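Local coordinates for protein peroxiredoxin (Mycobacterium tuberculosis, PDB 5EPF) that reduces hydrogen peroxide and organic hydroperoxides with thiol-derived electrons, probably from thioredoxin, protecting the cell from oxidative stress and probably sensing peroxide signals, at residues D61-F66 / A71-I76; T53-H58 / V122-F127; V40-P45 / F93-L98. All coordinates share one frame; numbering follows the deposited sequence.

Contact 1. Residues D61-F66 / A71-I76; sequences DLAKEF and ASRVGI
Phe66 O takes the N-H of Ala71 at 3.0 Å, a nearly straight bond (N-H...O 167°) that closes the short turn from helix 63-68 into strand 72-77. Phe66 is itself held in the helix, its own N bonded to the O of Leu62, the N-cap residue that separates this short helix from helix 50-61. Two residues beyond Ala71, the side chain of Arg73 reaches back to the helix. Its CG lies over one face of the Phe66 ring, 4.1 Å from the ring centroid, in a CH-pi contact set toward the rim. The next carbon continues along the same side, with Arg73 CD 3.6 Å from Phe66 CD2. Ala71 meets the ring differently: its CB sits near the ring plane at the edge, 4.5 Å from Phe66 CD1. Beyond CD the arginine bends (chi3 -72°), and this turn carries the guanidinium off the phenylalanine to Ala63. There Arg73 NH1 approaches Ala63 CA at 3.5 Å and Ala63 CB at 3.6 Å, so the small alanine lies against one face of the flat group. Guanidinium and phenyl planes are only 17° apart, yet it is the aliphatic part of the arginine that lies over the ring. This is the return leg of a beta-alpha-beta crossover in the thioredoxin fold, and Leu156 of helix 145-158 packs against Ala71. The polar end of Arg73 is held by two groups: NH2 makes a salt bridge to Asp94, and NH1 a hydrogen bond to Phe59 O. With carbon along its stem and face, and acceptors at its nitrogens, this buried arginine is fixed in position and its charge is probably largely balanced, tying helix, strand and the loop carrying Asp94 together.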
ATOM      1  N   ASP A  61      12.952   0.302  -5.224  1.00  9.20           N
ATOM      2  CA  ASP A  61      14.270  -0.279  -5.417  1.00 11.16           C
ATOM      3  C   ASP A  61      14.250  -1.788  -5.270  1.00 11.54           C
ATOM      4  O   ASP A  61      15.188  -2.449  -5.721  1.00 14.09           O
ATOM      5  CB  ASP A  61      15.247   0.295  -4.387  1.00 13.79           C
ATOM      6  CG  ASP A  61      15.545   1.769  -4.580  1.00 16.09           C
ATOM      7  OD1 ASP A  61      15.267   2.335  -5.662  1.00 15.18           O
ATOM      8  OD2 ASP A  61      16.108   2.374  -3.629  1.00 18.02           O
ATOM      9  N   LEU A  62      13.218  -2.348  -4.632  1.00 10.57           N
ATOM     10  CA  LEU A  62      13.099  -3.789  -4.438  1.00 11.13           C
ATOM     11  C   LEU A  62      12.226  -4.461  -5.500  1.00 11.33           C
ATOM     12  O   LEU A  62      11.720  -5.568  -5.266  1.00 11.13           O
ATOM     13  CB  LEU A  62      12.599  -4.089  -3.024  1.00 11.19           C
ATOM     14  CG  LEU A  62      13.616  -3.829  -1.912  1.00 12.51           C
ATOM     15  CD1 LEU A  62      12.925  -3.879  -0.543  1.00 13.18           C
ATOM     16  CD2 LEU A  62      14.760  -4.826  -1.976  1.00 15.16           C
ATOM     17  N   ALA A  63      12.083  -3.839  -6.677  1.00 11.39           N
ATOM     18  CA  ALA A  63      11.231  -4.398  -7.732  1.00 12.36           C
ATOM     19  C   ALA A  63      11.573  -5.859  -8.048  1.00 14.43           C
ATOM     20  O   ALA A  63      10.685  -6.718  -8.146  1.00 15.04           O
ATOM     21  CB  ALA A  63      11.348  -3.552  -9.007  1.00 12.54           C
ATOM     22  N   LYS A  64      12.855  -6.156  -8.263  1.00 15.64           N
ATOM     23  CA  LYS A  64      13.218  -7.511  -8.674  1.00 17.49           C
ATOM     24  C   LYS A  64      12.944  -8.525  -7.567  1.00 16.68           C
ATOM     25  O   LYS A  64      12.511  -9.648  -7.846  1.00 18.07           O
ATOM     26  CB  LYS A  64      14.670  -7.561  -9.149  1.00 20.16           C
ATOM     27  CG  LYS A  64      14.884  -6.795 -10.464  1.00 23.58           C
ATOM     28  CD  LYS A  64      16.272  -7.003 -11.058  1.00 26.58           C
ATOM     29  CE  LYS A  64      17.367  -6.716 -10.047  1.00 29.04           C
ATOM     30  NZ  LYS A  64      18.690  -7.224 -10.532  1.00 31.42           N
ATOM     31  N   GLU A  65      13.169  -8.136  -6.308  1.00 15.14           N
ATOM     32  CA  GLU A  65      12.945  -9.035  -5.180  1.00 14.29           C
ATOM     33  C   GLU A  65      11.464  -9.369  -5.012  1.00 12.35           C
ATOM     34  O   GLU A  65      11.100 -10.523  -4.735  1.00 12.61           O
ATOM     35  CB  GLU A  65      13.505  -8.412  -3.906  1.00 14.48           C
ATOM     36  CG  GLU A  65      15.033  -8.304  -3.850  1.00 16.39           C
ATOM     37  CD  GLU A  65      15.641  -7.125  -4.620  1.00 18.27           C
ATOM     38  OE1 GLU A  65      14.944  -6.381  -5.343  1.00 19.06           O
ATOM     39  OE2 GLU A  65      16.862  -6.945  -4.494  1.00 20.83           O
ATOM     40  N   PHE A  66      10.589  -8.375  -5.172  1.00 10.67           N
ATOM     41  CA  PHE A  66       9.162  -8.671  -5.114  1.00 10.89           C
ATOM     42  C   PHE A  66       8.729  -9.524  -6.295  1.00 12.62           C
ATOM     43  O   PHE A  66       7.932 -10.450  -6.133  1.00 12.95           O
ATOM     44  CB  PHE A  66       8.322  -7.400  -4.937  1.00 11.65           C
ATOM     45  CG  PHE A  66       8.361  -6.863  -3.529  1.00 11.35           C
ATOM     46  CD1 PHE A  66       7.650  -7.492  -2.515  1.00 12.64           C
ATOM     47  CD2 PHE A  66       9.132  -5.761  -3.205  1.00 11.59           C
ATOM     48  CE1 PHE A  66       7.709  -7.022  -1.187  1.00 13.31           C
ATOM     49  CE2 PHE A  66       9.189  -5.284  -1.892  1.00 11.90           C
ATOM     50  CZ  PHE A  66       8.465  -5.918  -0.881  1.00 12.48           C
ATOM     51  N   ALA A  71       5.008 -11.282  -6.125  1.00 13.86           N
ATOM     52  CA  ALA A  71       4.153 -10.409  -5.341  1.00 12.66           C
ATOM     53  C   ALA A  71       4.257  -9.010  -5.919  1.00 12.79           C
ATOM     54  O   ALA A  71       5.248  -8.661  -6.562  1.00 15.98           O
ATOM     55  CB  ALA A  71       4.565 -10.407  -3.860  1.00 12.18           C
ATOM     56  N   SER A  72       3.239  -8.201  -5.675  0.54 12.13           N
ATOM     57  CA  SER A  72       3.238  -6.849  -6.196  0.54 11.78           C
ATOM     58  C   SER A  72       3.010  -5.824  -5.091  0.54 11.17           C
ATOM     59  O   SER A  72       2.446  -6.103  -4.037  0.54 13.34           O
ATOM     60  CB  SER A  72       2.195  -6.695  -7.284  0.54 11.95           C
ATOM     61  OG  SER A  72       0.916  -6.781  -6.712  0.54 10.94           O
ATOM     62  N   ARG A  73       3.475  -4.627  -5.365  1.00  8.84           N
ATOM     63  CA  ARG A  73       3.488  -3.505  -4.438  1.00  9.42           C
ATOM     64  C   ARG A  73       2.429  -2.511  -4.893  1.00  7.62           C
ATOM     65  O   ARG A  73       2.333  -2.220  -6.082  1.00  8.68           O
ATOM     66  CB  ARG A  73       4.867  -2.802  -4.560  1.00 13.09           C
ATOM     67  CG  ARG A  73       6.078  -3.734  -4.358  1.00 13.95           C
ATOM     68  CD  ARG A  73       7.319  -3.212  -5.058  1.00 14.14           C
ATOM     69  NE  ARG A  73       7.153  -3.381  -6.476  1.00 16.57           N
ATOM     70  CZ  ARG A  73       7.838  -2.733  -7.397  1.00 13.85           C
ATOM     71  NH1 ARG A  73       8.840  -1.913  -7.086  1.00 12.82           N
ATOM     72  NH2 ARG A  73       7.550  -2.965  -8.656  1.00 15.75           N
ATOM     73  N   VAL A  74       1.652  -1.973  -3.958  1.00  6.72           N
ATOM     74  CA  VAL A  74       0.631  -0.968  -4.254  1.00  6.54           C
ATOM     75  C   VAL A  74       0.650   0.059  -3.127  1.00  5.45           C
ATOM     76  O   VAL A  74       0.397  -0.284  -1.965  1.00  6.48           O
ATOM     77  CB  VAL A  74      -0.783  -1.563  -4.377  1.00  7.62           C
ATOM     78  CG1 VAL A  74      -1.825  -0.461  -4.615  1.00  7.99           C
ATOM     79  CG2 VAL A  74      -0.846  -2.612  -5.496  1.00  8.74           C
ATOM     80  N   GLY A  75       0.956   1.334  -3.453  1.00  6.21           N
ATOM     81  CA  GLY A  75       0.863   2.393  -2.460  1.00  6.62           C
ATOM     82  C   GLY A  75      -0.537   2.963  -2.411  1.00  6.30           C
ATOM     83  O   GLY A  75      -1.274   2.890  -3.394  1.00  7.72           O
ATOM     84  N   ILE A  76      -0.903   3.556  -1.277  1.00  6.80           N
ATOM     85  CA  ILE A  76      -2.239   4.123  -1.118  1.00  6.85           C
ATOM     86  C   ILE A  76      -2.185   5.240  -0.089  1.00  7.19           C
ATOM     87  O   ILE A  76      -1.514   5.131   0.946  1.00  7.24           O
ATOM     88  CB  ILE A  76      -3.274   3.022  -0.767  1.00  6.97           C
ATOM     89  CG1 ILE A  76      -4.687   3.591  -0.568  1.00  7.89           C
ATOM     90  CG2 ILE A  76      -2.811   2.178   0.425  1.00  7.73           C
ATOM     91  CD1 ILE A  76      -5.759   2.512  -0.444  1.00  9.35           C
TER

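Contact 2. Residues T53-H58 / V122-F127; sequences TKEACH and VKRTTF
Glu55 and Arg124 reach past each other from opposite directions in the peroxiredoxin variant of the thioredoxin fold, one from helix 50-61, the other from just ahead of strand 125-129. Both side chains set out with CG anti to the backbone N (chi1 -180° and -174°), but Glu55 stays extended to its carboxylate whereas Arg124 bends at chi3, which swings NH1 toward it. The salt bridge, Arg124 NH1 to Glu55 OE1, is 2.8 Å long. The oxygen lies at the guanidinium edge, in its plane, and is met nearly head-on along its C-O bond; the carboxylate plane is turned 62° from the guanidinium, and the salt bridge joins one oxygen to one nitrogen. Arg124 CD also leans on that oxygen, 3.4 Å from OE1. The nearest atoms of the Arg124 and Cys52 side chains are about 3 Å apart, Cys52 being the residue that becomes the sulfenic acid. Glu55 is thus probably a second-shell group that helps position the arginine beside this cysteine. The other carboxylate oxygen takes a water-mediated route to Thr126, whose hydroxyl also bonds His148 ND1: one water donates to Glu55 OE2 at 2.6 Å and accepts from Thr126 OG1 at 2.8 Å.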
ATOM      1  N   THR A  53       8.634   9.426   0.889  1.00  9.22           N
ATOM      2  CA  THR A  53       9.542   9.219  -0.234  1.00  9.66           C
ATOM      3  C   THR A  53      10.548   8.108   0.066  1.00  8.94           C
ATOM      4  O   THR A  53      10.780   7.227  -0.773  1.00  9.44           O
ATOM      5  CB  THR A  53      10.253  10.534  -0.555  1.00 10.92           C
ATOM      6  OG1 THR A  53       9.273  11.509  -0.921  1.00 11.83           O
ATOM      7  CG2 THR A  53      11.258  10.351  -1.679  1.00 11.28           C
ATOM      8  N   LYS A  54      11.113   8.090   1.282  1.00  8.86           N
ATOM      9  CA  LYS A  54      12.040   7.016   1.637  1.00  9.08           C
ATOM     10  C   LYS A  54      11.347   5.657   1.569  1.00  8.52           C
ATOM     11  O   LYS A  54      11.859   4.715   0.954  1.00  8.67           O
ATOM     12  CB  LYS A  54      12.609   7.252   3.036  1.00 10.01           C
ATOM     13  CG  LYS A  54      13.660   6.229   3.448  1.00 11.27           C
ATOM     14  CD  LYS A  54      14.319   6.623   4.795  1.00 12.81           C
ATOM     15  CE  LYS A  54      15.374   5.615   5.253  1.00 15.81           C
ATOM     16  NZ  LYS A  54      16.534   5.533   4.310  1.00 18.16           N
ATOM     17  N   GLU A  55      10.159   5.548   2.173  1.00  8.07           N
ATOM     18  CA  GLU A  55       9.449   4.271   2.199  1.00  7.99           C
ATOM     19  C   GLU A  55       9.122   3.791   0.788  1.00  7.51           C
ATOM     20  O   GLU A  55       9.383   2.630   0.437  1.00  7.83           O
ATOM     21  CB  GLU A  55       8.167   4.419   3.023  1.00  7.71           C
ATOM     22  CG  GLU A  55       7.399   3.117   3.082  1.00  7.68           C
ATOM     23  CD  GLU A  55       6.036   3.197   3.719  1.00  7.59           C
ATOM     24  OE1 GLU A  55       5.581   4.278   4.132  1.00  9.24           O
ATOM     25  OE2 GLU A  55       5.381   2.123   3.791  1.00  7.80           O
ATOM     26  N   ALA A  56       8.560   4.682  -0.037  1.00  7.28           N
ATOM     27  CA  ALA A  56       8.099   4.295  -1.362  1.00  7.57           C
ATOM     28  C   ALA A  56       9.266   4.058  -2.314  1.00  7.21           C
ATOM     29  O   ALA A  56       9.181   3.188  -3.188  1.00  7.28           O
ATOM     30  CB  ALA A  56       7.148   5.367  -1.897  1.00  7.51           C
ATOM     31  N   CYS A  57      10.360   4.811  -2.167  1.00  7.66           N
ATOM     32  CA  CYS A  57      11.536   4.542  -2.987  1.00  8.32           C
ATOM     33  C   CYS A  57      12.199   3.222  -2.611  1.00  8.17           C
ATOM     34  O   CYS A  57      12.813   2.575  -3.469  1.00  9.53           O
ATOM     35  CB  CYS A  57      12.533   5.698  -2.892  1.00  9.70           C
ATOM     36  SG  CYS A  57      12.005   7.170  -3.807  1.00 10.55           S
ATOM     37  N   HIS A  58      12.107   2.810  -1.341  1.00  8.70           N
ATOM     38  CA  HIS A  58      12.622   1.497  -0.969  1.00  8.76           C
ATOM     39  C   HIS A  58      11.794   0.392  -1.618  1.00  7.78           C
ATOM     40  O   HIS A  58      12.358  -0.568  -2.159  1.00  8.80           O
ATOM     41  CB  HIS A  58      12.680   1.375   0.555  1.00  9.38           C
ATOM     42  CG  HIS A  58      13.463   0.193   1.040  1.00  8.61           C
ATOM     43  ND1 HIS A  58      14.744  -0.080   0.621  1.00 10.30           N
ATOM     44  CD2 HIS A  58      13.140  -0.787   1.917  1.00  9.46           C
ATOM     45  CE1 HIS A  58      15.182  -1.171   1.226  1.00 10.44           C
ATOM     46  NE2 HIS A  58      14.226  -1.622   2.014  1.00 10.43           N
ATOM     47  N   VAL A 122      -3.601   9.387   6.579  1.00 10.99           N
ATOM     48  CA  VAL A 122      -3.768   8.057   7.180  1.00 10.48           C
ATOM     49  C   VAL A 122      -2.616   7.752   8.125  1.00 10.38           C
ATOM     50  O   VAL A 122      -1.536   8.351   8.059  1.00 11.54           O
ATOM     51  CB  VAL A 122      -3.873   6.969   6.100  1.00 10.67           C
ATOM     52  CG1 VAL A 122      -5.127   7.166   5.262  1.00 11.83           C
ATOM     53  CG2 VAL A 122      -2.608   6.910   5.233  1.00 11.42           C
ATOM     54  N   LYS A 123      -2.843   6.770   8.994  1.00 11.07           N
ATOM     55  CA  LYS A 123      -1.783   6.223   9.826  1.00 11.55           C
ATOM     56  C   LYS A 123      -0.939   5.267   8.975  1.00 10.44           C
ATOM     57  O   LYS A 123      -1.479   4.389   8.303  1.00 11.97           O
ATOM     58  CB  LYS A 123      -2.430   5.472  10.995  1.00 15.42           C
ATOM     59  CG  LYS A 123      -1.489   4.874  12.008  1.00 18.92           C
ATOM     60  CD  LYS A 123      -2.260   4.272  13.187  1.00 22.86           C
ATOM     61  CE  LYS A 123      -1.317   3.778  14.255  1.00 25.41           C
ATOM     62  NZ  LYS A 123      -2.069   3.320  15.460  1.00 27.42           N
ATOM     63  N   ARG A 124       0.384   5.448   8.990  1.00  9.66           N
ATOM     64  CA  ARG A 124       1.300   4.678   8.141  1.00 10.38           C
ATOM     65  C   ARG A 124       1.278   3.194   8.507  1.00  9.37           C
ATOM     66  O   ARG A 124       1.702   2.819   9.601  1.00 10.14           O
ATOM     67  CB  ARG A 124       2.725   5.219   8.277  1.00 10.95           C
ATOM     68  CG  ARG A 124       3.704   4.571   7.311  1.00 12.38           C
ATOM     69  CD  ARG A 124       5.174   5.016   7.458  1.00 15.03           C
ATOM     70  NE  ARG A 124       5.358   6.469   7.531  1.00 18.53           N
ATOM     71  CZ  ARG A 124       5.527   7.287   6.490  1.00 20.26           C
ATOM     72  NH1 ARG A 124       5.542   6.817   5.247  1.00 20.39           N
ATOM     73  NH2 ARG A 124       5.689   8.595   6.688  1.00 20.87           N
ATOM     74  N   THR A 125       0.800   2.341   7.605  1.00  7.64           N
ATOM     75  CA  THR A 125       0.548   0.938   7.912  1.00  6.88           C
ATOM     76  C   THR A 125       0.618   0.154   6.616  1.00  7.05           C
ATOM     77  O   THR A 125       0.081   0.603   5.602  1.00  7.01           O
ATOM     78  CB  THR A 125      -0.860   0.749   8.508  1.00  7.25           C
ATOM     79  OG1 THR A 125      -1.161   1.797   9.441  1.00  9.23           O
ATOM     80  CG2 THR A 125      -0.987  -0.578   9.198  1.00  8.03           C
ATOM     81  N   THR A 126       1.253  -1.019   6.655  1.00  6.37           N
ATOM     82  CA  THR A 126       1.364  -1.884   5.486  1.00  6.07           C
ATOM     83  C   THR A 126       0.702  -3.223   5.744  1.00  6.07           C
ATOM     84  O   THR A 126       0.919  -3.844   6.795  1.00  7.04           O
ATOM     85  CB  THR A 126       2.831  -2.071   5.113  1.00  6.63           C
ATOM     86  OG1 THR A 126       3.391  -0.780   4.829  1.00  7.28           O
ATOM     87  CG2 THR A 126       3.011  -2.991   3.917  1.00  8.15           C
ATOM     88  N   PHE A 127      -0.079  -3.677   4.765  1.00  5.96           N
ATOM     89  CA  PHE A 127      -0.772  -4.961   4.839  1.00  5.86           C
ATOM     90  C   PHE A 127      -0.267  -5.856   3.719  1.00  6.08           C
ATOM     91  O   PHE A 127      -0.344  -5.484   2.542  1.00  7.54           O
ATOM     92  CB  PHE A 127      -2.283  -4.744   4.702  1.00  6.91           C
ATOM     93  CG  PHE A 127      -2.846  -3.875   5.794  1.00  6.89           C
ATOM     94  CD1 PHE A 127      -3.299  -4.420   6.987  1.00  7.52           C
ATOM     95  CD2 PHE A 127      -2.874  -2.489   5.647  1.00  7.92           C
ATOM     96  CE1 PHE A 127      -3.775  -3.627   8.015  1.00  8.11           C
ATOM     97  CE2 PHE A 127      -3.359  -1.669   6.678  1.00  8.10           C
ATOM     98  CZ  PHE A 127      -3.810  -2.255   7.853  1.00  8.05           C
TER
HETATM   99  O   HOH W   1       3.041   1.981   4.904  1.00  7.68           O

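Contact 3. Residues V40-P45 / F93-L98; sequences VLFFYP and FDYPLL
Phe42 and Tyr95 meet across strand 72-77, which runs between strands 39-43 and 97-99 in the central sheet of the thioredoxin fold, so side chains alone make this contact. The tight part is their meeting: Tyr95 OH lies near the Phe42 ring plane at its edge, 3.4 Å from Phe42 CZ, and Tyr95 CE1 is 3.6 Å from the same CZ. The two planes are inclined at 62°, an oblique pairing. In Phe42 (chi1 69°) and Tyr95 (chi1 56°) alike, CG sits between backbone N and carbonyl carbon, and this brings each ring round toward the other; Phe59 stacks on Phe42. Close by, the side chains of Tyr44 and Leu97 cross at about a right angle. Tyr44 OH is 3.6 Å from Leu97 CD1 and equally 3.6 Å from Leu97 CD2, and the CD2 methyl lies at the edge of the tyrosine ring, 4.2 Å from CE2. Within 93-98, the Phe93 ring presents a face to Tyr95 OH, which stands 3.5 Å above its plane and over its centre. Packing is looser on the other side of the sheet, where Leu41 and Leu98 come no nearer than 4.7 Å, from Leu41 CD1 to Leu98 CD1. The solvent side lies at the loop of 93-98: Asp94 is exposed, though salt-bridged to Arg73, and Phe93 and Pro96 are partly exposed. The nearest side-chain atoms of Tyr44 and the active-site Cys52 are about 4 Å apart, so the Tyr44 end of this packing borders the active site. Two buried hydroxyls lie amid all this carbon, each with a partner: Tyr95 OH bonds Ala56 O of helix 50-61, and Tyr44 OH bonds Gln84 OE1, so hydrogen bonds to neighbouring helices also fix the aromatic layer.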
ATOM      1  N   VAL A  40       1.302  -6.227  -1.567  1.00  6.73           N
ATOM      2  CA  VAL A  40       1.767  -5.487  -0.402  1.00  6.14           C
ATOM      3  C   VAL A  40       1.178  -4.082  -0.529  1.00  6.12           C
ATOM      4  O   VAL A  40       1.625  -3.276  -1.362  1.00  6.82           O
ATOM      5  CB  VAL A  40       3.297  -5.461  -0.321  1.00  6.68           C
ATOM      6  CG1 VAL A  40       3.730  -4.720   0.945  1.00  8.04           C
ATOM      7  CG2 VAL A  40       3.856  -6.869  -0.336  1.00  8.89           C
ATOM      8  N   LEU A  41       0.148  -3.803   0.281  1.00  5.98           N
ATOM      9  CA  LEU A  41      -0.634  -2.568   0.212  1.00  5.41           C
ATOM     10  C   LEU A  41      -0.112  -1.653   1.314  1.00  5.19           C
ATOM     11  O   LEU A  41      -0.307  -1.934   2.500  1.00  6.30           O
ATOM     12  CB  LEU A  41      -2.124  -2.867   0.425  1.00  6.32           C
ATOM     13  CG  LEU A  41      -3.069  -1.669   0.302  1.00  6.56           C
ATOM     14  CD1 LEU A  41      -3.068  -1.110  -1.132  1.00  7.97           C
ATOM     15  CD2 LEU A  41      -4.479  -2.067   0.748  1.00  8.72           C
ATOM     16  N   PHE A  42       0.599  -0.593   0.935  1.00  5.79           N
ATOM     17  CA  PHE A  42       1.267   0.253   1.913  1.00  5.49           C
ATOM     18  C   PHE A  42       0.591   1.616   1.971  1.00  5.61           C
ATOM     19  O   PHE A  42       0.648   2.389   1.005  1.00  6.39           O
ATOM     20  CB  PHE A  42       2.796   0.298   1.745  1.00  6.44           C
ATOM     21  CG  PHE A  42       3.337   1.010   0.502  1.00  6.94           C
ATOM     22  CD1 PHE A  42       3.773   2.334   0.577  1.00  7.26           C
ATOM     23  CD2 PHE A  42       3.524   0.327  -0.695  1.00  6.96           C
ATOM     24  CE1 PHE A  42       4.324   2.973  -0.529  1.00  8.01           C
ATOM     25  CE2 PHE A  42       4.076   0.971  -1.816  1.00  7.31           C
ATOM     26  CZ  PHE A  42       4.486   2.281  -1.712  1.00  8.03           C
ATOM     27  N   PHE A  43      -0.064   1.893   3.104  1.00  6.22           N
ATOM     28  CA  PHE A  43      -0.695   3.186   3.355  1.00  6.46           C
ATOM     29  C   PHE A  43       0.375   4.148   3.859  1.00  6.85           C
ATOM     30  O   PHE A  43       1.087   3.857   4.831  1.00  7.08           O
ATOM     31  CB  PHE A  43      -1.748   3.052   4.455  1.00  7.44           C
ATOM     32  CG  PHE A  43      -3.041   2.427   4.023  1.00  7.57           C
ATOM     33  CD1 PHE A  43      -4.121   3.206   3.630  1.00  8.02           C
ATOM     34  CD2 PHE A  43      -3.194   1.048   4.066  1.00  7.61           C
ATOM     35  CE1 PHE A  43      -5.330   2.606   3.249  1.00  9.01           C
ATOM     36  CE2 PHE A  43      -4.386   0.440   3.718  1.00  8.86           C
ATOM     37  CZ  PHE A  43      -5.460   1.223   3.304  1.00  9.08           C
ATOM     38  N   TYR A  44       0.450   5.317   3.236  1.00  7.13           N
ATOM     39  CA  TYR A  44       1.383   6.339   3.690  1.00  7.04           C
ATOM     40  C   TYR A  44       0.650   7.655   3.907  1.00  7.57           C
ATOM     41  O   TYR A  44      -0.325   7.950   3.206  1.00  8.33           O
ATOM     42  CB  TYR A  44       2.562   6.534   2.718  1.00  7.94           C
ATOM     43  CG  TYR A  44       2.175   6.810   1.273  1.00  7.50           C
ATOM     44  CD1 TYR A  44       1.891   8.104   0.833  1.00  8.48           C
ATOM     45  CD2 TYR A  44       2.131   5.771   0.338  1.00  8.89           C
ATOM     46  CE1 TYR A  44       1.560   8.350  -0.506  1.00  8.53           C
ATOM     47  CE2 TYR A  44       1.795   6.011  -0.977  1.00  8.59           C
ATOM     48  CZ  TYR A  44       1.522   7.295  -1.394  1.00  8.52           C
ATOM     49  OH  TYR A  44       1.207   7.503  -2.708  1.00  9.52           O
ATOM     50  N   PRO A  45       1.089   8.463   4.879  1.00  8.05           N
ATOM     51  CA  PRO A  45       0.308   9.679   5.200  1.00  9.11           C
ATOM     52  C   PRO A  45       0.226  10.690   4.068  1.00  8.56           C
ATOM     53  O   PRO A  45      -0.849  11.247   3.815  1.00  8.43           O
ATOM     54  CB  PRO A  45       1.002  10.247   6.456  1.00 10.33           C
ATOM     55  CG  PRO A  45       1.837   9.150   7.004  1.00 11.90           C
ATOM     56  CD  PRO A  45       2.082   8.137   5.923  1.00  8.23           C
ATOM     57  N   PHE A  93       8.237   5.481 -10.069  1.00 10.09           N
ATOM     58  CA  PHE A  93       7.660   4.278  -9.475  1.00 10.38           C
ATOM     59  C   PHE A  93       7.121   3.348 -10.548  1.00 12.04           C
ATOM     60  O   PHE A  93       6.402   3.769 -11.457  1.00 13.48           O
ATOM     61  CB  PHE A  93       6.532   4.620  -8.505  1.00  9.86           C
ATOM     62  CG  PHE A  93       6.988   5.316  -7.259  1.00  9.73           C
ATOM     63  CD1 PHE A  93       6.115   6.140  -6.566  1.00 10.18           C
ATOM     64  CD2 PHE A  93       8.290   5.168  -6.784  1.00 10.39           C
ATOM     65  CE1 PHE A  93       6.522   6.793  -5.419  1.00 10.20           C
ATOM     66  CE2 PHE A  93       8.691   5.818  -5.634  1.00 10.16           C
ATOM     67  CZ  PHE A  93       7.814   6.634  -4.960  1.00  9.98           C
ATOM     68  N   ASP A  94       7.457   2.069 -10.421  1.00 11.64           N
ATOM     69  CA  ASP A  94       7.013   1.038 -11.353  1.00 11.92           C
ATOM     70  C   ASP A  94       5.842   0.244 -10.785  1.00 12.13           C
ATOM     71  O   ASP A  94       5.802  -0.976 -10.938  1.00 15.12           O
ATOM     72  CB  ASP A  94       8.181   0.109 -11.695  1.00 12.76           C
ATOM     73  CG  ASP A  94       8.722  -0.628 -10.473  1.00 14.60           C
ATOM     74  OD1 ASP A  94       8.846  -0.019  -9.381  1.00 14.08           O
ATOM     75  OD2 ASP A  94       9.014  -1.837 -10.614  1.00 17.97           O
ATOM     76  N   TYR A  95       4.902   0.902 -10.114  1.00  9.48           N
ATOM     77  CA  TYR A  95       3.794   0.220  -9.458  1.00  8.30           C
ATOM     78  C   TYR A  95       2.664   1.226  -9.242  1.00  7.75           C
ATOM     79  O   TYR A  95       2.879   2.444  -9.322  1.00  8.34           O
ATOM     80  CB  TYR A  95       4.245  -0.439  -8.137  1.00  7.73           C
ATOM     81  CG  TYR A  95       4.896   0.501  -7.134  1.00  6.58           C
ATOM     82  CD1 TYR A  95       4.122   1.230  -6.233  1.00  7.89           C
ATOM     83  CD2 TYR A  95       6.295   0.640  -7.064  1.00  7.35           C
ATOM     84  CE1 TYR A  95       4.686   2.080  -5.323  1.00  7.54           C
ATOM     85  CE2 TYR A  95       6.876   1.507  -6.134  1.00  7.45           C
ATOM     86  CZ  TYR A  95       6.068   2.226  -5.267  1.00  6.83           C
ATOM     87  OH  TYR A  95       6.595   3.075  -4.317  1.00  8.00           O
ATOM     88  N   PRO A  96       1.460   0.756  -8.925  1.00  8.25           N
ATOM     89  CA  PRO A  96       0.327   1.668  -8.734  1.00  8.17           C
ATOM     90  C   PRO A  96       0.367   2.416  -7.405  1.00  6.97           C
ATOM     91  O   PRO A  96       0.744   1.866  -6.362  1.00  8.03           O
ATOM     92  CB  PRO A  96      -0.888   0.725  -8.782  1.00  8.79           C
ATOM     93  CG  PRO A  96      -0.383  -0.564  -9.394  1.00  8.95           C
ATOM     94  CD  PRO A  96       1.030  -0.658  -8.893  1.00  8.78           C
ATOM     95  N   LEU A  97      -0.067   3.676  -7.462  1.00  7.84           N
ATOM     96  CA  LEU A  97      -0.421   4.465  -6.285  1.00  7.55           C
ATOM     97  C   LEU A  97      -1.911   4.743  -6.378  1.00  7.64           C
ATOM     98  O   LEU A  97      -2.362   5.338  -7.365  1.00  9.40           O
ATOM     99  CB  LEU A  97       0.319   5.802  -6.259  1.00  7.48           C
ATOM    100  CG  LEU A  97       1.846   5.761  -6.205  1.00  7.26           C
ATOM    101  CD1 LEU A  97       2.372   7.182  -6.112  1.00  9.07           C
ATOM    102  CD2 LEU A  97       2.363   4.943  -5.022  1.00  8.15           C
ATOM    103  N   LEU A  98      -2.673   4.312  -5.370  1.00  7.63           N
ATOM    104  CA  LEU A  98      -4.116   4.499  -5.350  1.00  7.91           C
ATOM    105  C   LEU A  98      -4.481   5.741  -4.548  1.00  7.34           C
ATOM    106  O   LEU A  98      -3.870   6.041  -3.509  1.00  7.96           O
ATOM    107  CB  LEU A  98      -4.822   3.278  -4.754  1.00  8.25           C
ATOM    108  CG  LEU A  98      -4.499   1.935  -5.420  1.00  9.25           C
ATOM    109  CD1 LEU A  98      -5.322   0.844  -4.751  1.00  9.88           C
ATOM    110  CD2 LEU A  98      -4.753   1.986  -6.928  1.00 10.29           C
TER

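All three contacts are built on one five-stranded sheet and the helices lying on it. Contact 3 sits between the others, its centre 8 Å from that of contact 2 and 9 Å from that of contact 1, while the centres of contacts 1 and 2 are 12 Å apart. Along the chain come 40-45, 53-58, 61-66, 71-76, 93-98 and 122-127, so contact 1 is nested inside both others, whereas contacts 2 and 3 interlock. Strand 39-43 borders both 72-77 and 125-129, linking the three. Contacts 2 and 3 border the Cys52 site, whereas contact 1 lies away from it and closes the helix-to-strand return.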